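Local coordinates for protein putative SAM-dependent O-methyltranferase (Podospora anserina, PDB 4YMG) that probably transfers a methyl group from S-adenosylmethionine to a hydroxyl oxygen of its substrate, at residues K67-I72 / A92-L97. Sequence-based numbering, arbitrary orientation.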
loop_
_atom_site.group_PDB
_atom_site.type_symbol
_atom_site.label_atom_id
_atom_site.label_comp_id
_atom_site.label_asym_id
_atom_site.label_seq_id
_atom_site.Cartn_x
_atom_site.Cartn_y
_atom_site.Cartn_z
ATOM N N LYS B 67 -4.841 -6.278 -17.457
ATOM C CA LYS B 67 -5.035 -6.384 -18.895
ATOM C C LYS B 67 -5.440 -5.041 -19.482
ATOM O O LYS B 67 -5.106 -4.720 -20.612
ATOM C CB LYS B 67 -6.091 -7.449 -19.203
ATOM C CG LYS B 67 -6.514 -7.527 -20.654
ATOM C CD LYS B 67 -7.122 -8.885 -20.976
ATOM C CE LYS B 67 -6.034 -9.913 -21.273
ATOM N NZ LYS B 67 -5.111 -9.451 -22.353
ATOM N N ARG B 68 -6.176 -4.261 -18.700
ATOM C CA ARG B 68 -6.610 -2.930 -19.116
ATOM C C ARG B 68 -6.534 -1.991 -17.937
ATOM O O ARG B 68 -6.898 -2.355 -16.814
ATOM C CB ARG B 68 -8.050 -2.935 -19.648
ATOM C CG ARG B 68 -8.248 -3.504 -21.029
ATOM C CD ARG B 68 -9.721 -3.350 -21.469
ATOM N NE ARG B 68 -10.022 -2.057 -22.088
ATOM C CZ ARG B 68 -11.189 -1.431 -21.980
ATOM N NH1 ARG B 68 -12.169 -1.958 -21.256
ATOM N NH2 ARG B 68 -11.382 -0.270 -22.588
ATOM N N ILE B 69 -6.083 -0.772 -18.194
ATOM C CA ILE B 69 -5.998 0.239 -17.151
ATOM C C ILE B 69 -6.765 1.487 -17.545
ATOM O O ILE B 69 -6.644 1.975 -18.674
ATOM C CB ILE B 69 -4.534 0.618 -16.864
ATOM C CG1 ILE B 69 -3.789 -0.577 -16.275
ATOM C CG2 ILE B 69 -4.465 1.827 -15.938
ATOM C CD1 ILE B 69 -2.316 -0.304 -16.036
ATOM N N LEU B 70 -7.575 1.984 -16.618
ATOM C CA LEU B 70 -8.235 3.276 -16.779
ATOM C C LEU B 70 -7.692 4.271 -15.770
ATOM O O LEU B 70 -7.552 3.948 -14.594
ATOM C CB LEU B 70 -9.743 3.129 -16.592
ATOM C CG LEU B 70 -10.563 4.405 -16.465
ATOM C CD1 LEU B 70 -10.509 5.223 -17.757
ATOM C CD2 LEU B 70 -11.990 4.020 -16.131
ATOM N N GLU B 71 -7.393 5.492 -16.196
ATOM C CA GLU B 71 -7.109 6.503 -15.193
ATOM C C GLU B 71 -7.905 7.764 -15.484
ATOM O O GLU B 71 -8.156 8.128 -16.646
ATOM C CB GLU B 71 -5.595 6.791 -15.096
ATOM C CG GLU B 71 -5.109 7.811 -16.066
ATOM C CD GLU B 71 -3.657 8.229 -15.875
ATOM O OE1 GLU B 71 -2.985 7.781 -14.912
ATOM O OE2 GLU B 71 -3.205 9.058 -16.695
ATOM N N ILE B 72 -8.355 8.406 -14.434
ATOM C CA ILE B 72 -9.046 9.643 -14.520
ATOM C C ILE B 72 -8.157 10.759 -14.012
ATOM O O ILE B 72 -7.817 10.813 -12.872
ATOM C CB ILE B 72 -10.374 9.604 -13.770
ATOM C CG1 ILE B 72 -11.071 8.267 -13.988
ATOM C CG2 ILE B 72 -11.209 10.794 -14.095
ATOM C CD1 ILE B 72 -12.332 8.099 -13.203
ATOM N N ALA B 92 -0.878 -3.928 -22.024
ATOM C CA ALA B 92 -2.185 -3.464 -21.581
ATOM C C ALA B 92 -2.610 -2.185 -22.294
ATOM O O ALA B 92 -1.787 -1.304 -22.551
ATOM C CB ALA B 92 -2.178 -3.235 -20.054
ATOM N N GLU B 93 -3.898 -2.088 -22.608
ATOM C CA GLU B 93 -4.467 -0.818 -23.037
ATOM C C GLU B 93 -4.542 0.121 -21.839
ATOM O O GLU B 93 -4.870 -0.295 -20.723
ATOM C CB GLU B 93 -5.861 -1.005 -23.647
ATOM C CG GLU B 93 -6.460 0.298 -24.158
ATOM C CD GLU B 93 -7.856 0.134 -24.744
ATOM O OE1 GLU B 93 -8.603 -0.770 -24.308
ATOM O OE2 GLU B 93 -8.205 0.920 -25.647
ATOM N N ILE B 94 -4.230 1.386 -22.070
ATOM C CA ILE B 94 -4.260 2.382 -21.013
ATOM C C ILE B 94 -5.142 3.532 -21.462
ATOM O O ILE B 94 -4.824 4.254 -22.404
ATOM C CB ILE B 94 -2.845 2.862 -20.661
ATOM C CG1 ILE B 94 -2.069 1.691 -20.053
ATOM C CG2 ILE B 94 -2.898 4.032 -19.668
ATOM C CD1 ILE B 94 -0.618 1.776 -20.269
ATOM N N VAL B 95 -6.287 3.659 -20.811
ATOM C CA VAL B 95 -7.237 4.708 -21.143
ATOM C C VAL B 95 -7.093 5.845 -20.139
ATOM O O VAL B 95 -7.145 5.627 -18.929
ATOM C CB VAL B 95 -8.676 4.175 -21.133
ATOM C CG1 VAL B 95 -9.650 5.293 -21.434
ATOM C CG2 VAL B 95 -8.818 3.018 -22.138
ATOM N N THR B 96 -6.902 7.060 -20.618
ATOM C CA THR B 96 -6.757 8.149 -19.670
ATOM C C THR B 96 -7.629 9.351 -20.044
ATOM O O THR B 96 -7.703 9.753 -21.214
ATOM C CB THR B 96 -5.254 8.545 -19.529
ATOM O OG1 THR B 96 -5.110 9.592 -18.558
ATOM C CG2 THR B 96 -4.641 8.953 -20.867
ATOM N N LEU B 97 -8.305 9.906 -19.040
ATOM C CA LEU B 97 -9.289 10.965 -19.258
ATOM C C LEU B 97 -8.768 12.320 -18.795
ATOM O O LEU B 97 -8.119 12.405 -17.756
ATOM C CB LEU B 97 -10.600 10.659 -18.521
ATOM C CG LEU B 97 -11.208 9.254 -18.601
ATOM C CD1 LEU B 97 -12.618 9.274 -18.014
ATOM C CD2 LEU B 97 -11.229 8.751 -20.028
HETATM O O HOH W 1 -5.552 -4.931 -22.978
#
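Arg68 and Glu93 run side by side at the start of two parallel strands and close a salt bridge: NE of Arg68 reaches OE1 of Glu93 at 2.9 Å, the carboxylate oxygen lying at the guanidinium edge, with a weak second bond from NH2. The bend at chi3 (86°) of Arg68 turns this edge to its neighbour, while its NH1 is bound to the backbone oxygens of Glu135 and Glu137. A leucine here would probably leave the Glu93 carboxylate without its cation and those carbonyls without a shared donor. Ile69 ties the backbones in both directions, its N to Glu93 O at 2.8 Å and its O to Val95 N at 2.7 Å. On the Arg68 face, Leu70 CD1 rests 3.8 Å from Val95 CG1. Glu71 continues the ladder, N to Val95 O and O to Leu97 N; on the Ile69 face its OE2 accepts the Thr96 hydroxyl OG1 at 2.7 Å through the anti lone pair, OE1 is held by Ser79, and the side chain comes within about 4 Å of bound S-adenosylmethionine. Ile72 CG1 lies 4.4 Å from Leu97 CD1, close to cofactor-binding Ala127. Strand 68-72, helix 78-86 and strand 93-98 form a beta-alpha-beta unit of the Rossmann-like fold: the helix packs over Ile69 and Ile94, strand 138-143 adjoins 68-72, and 120-124 adjoins 93-98.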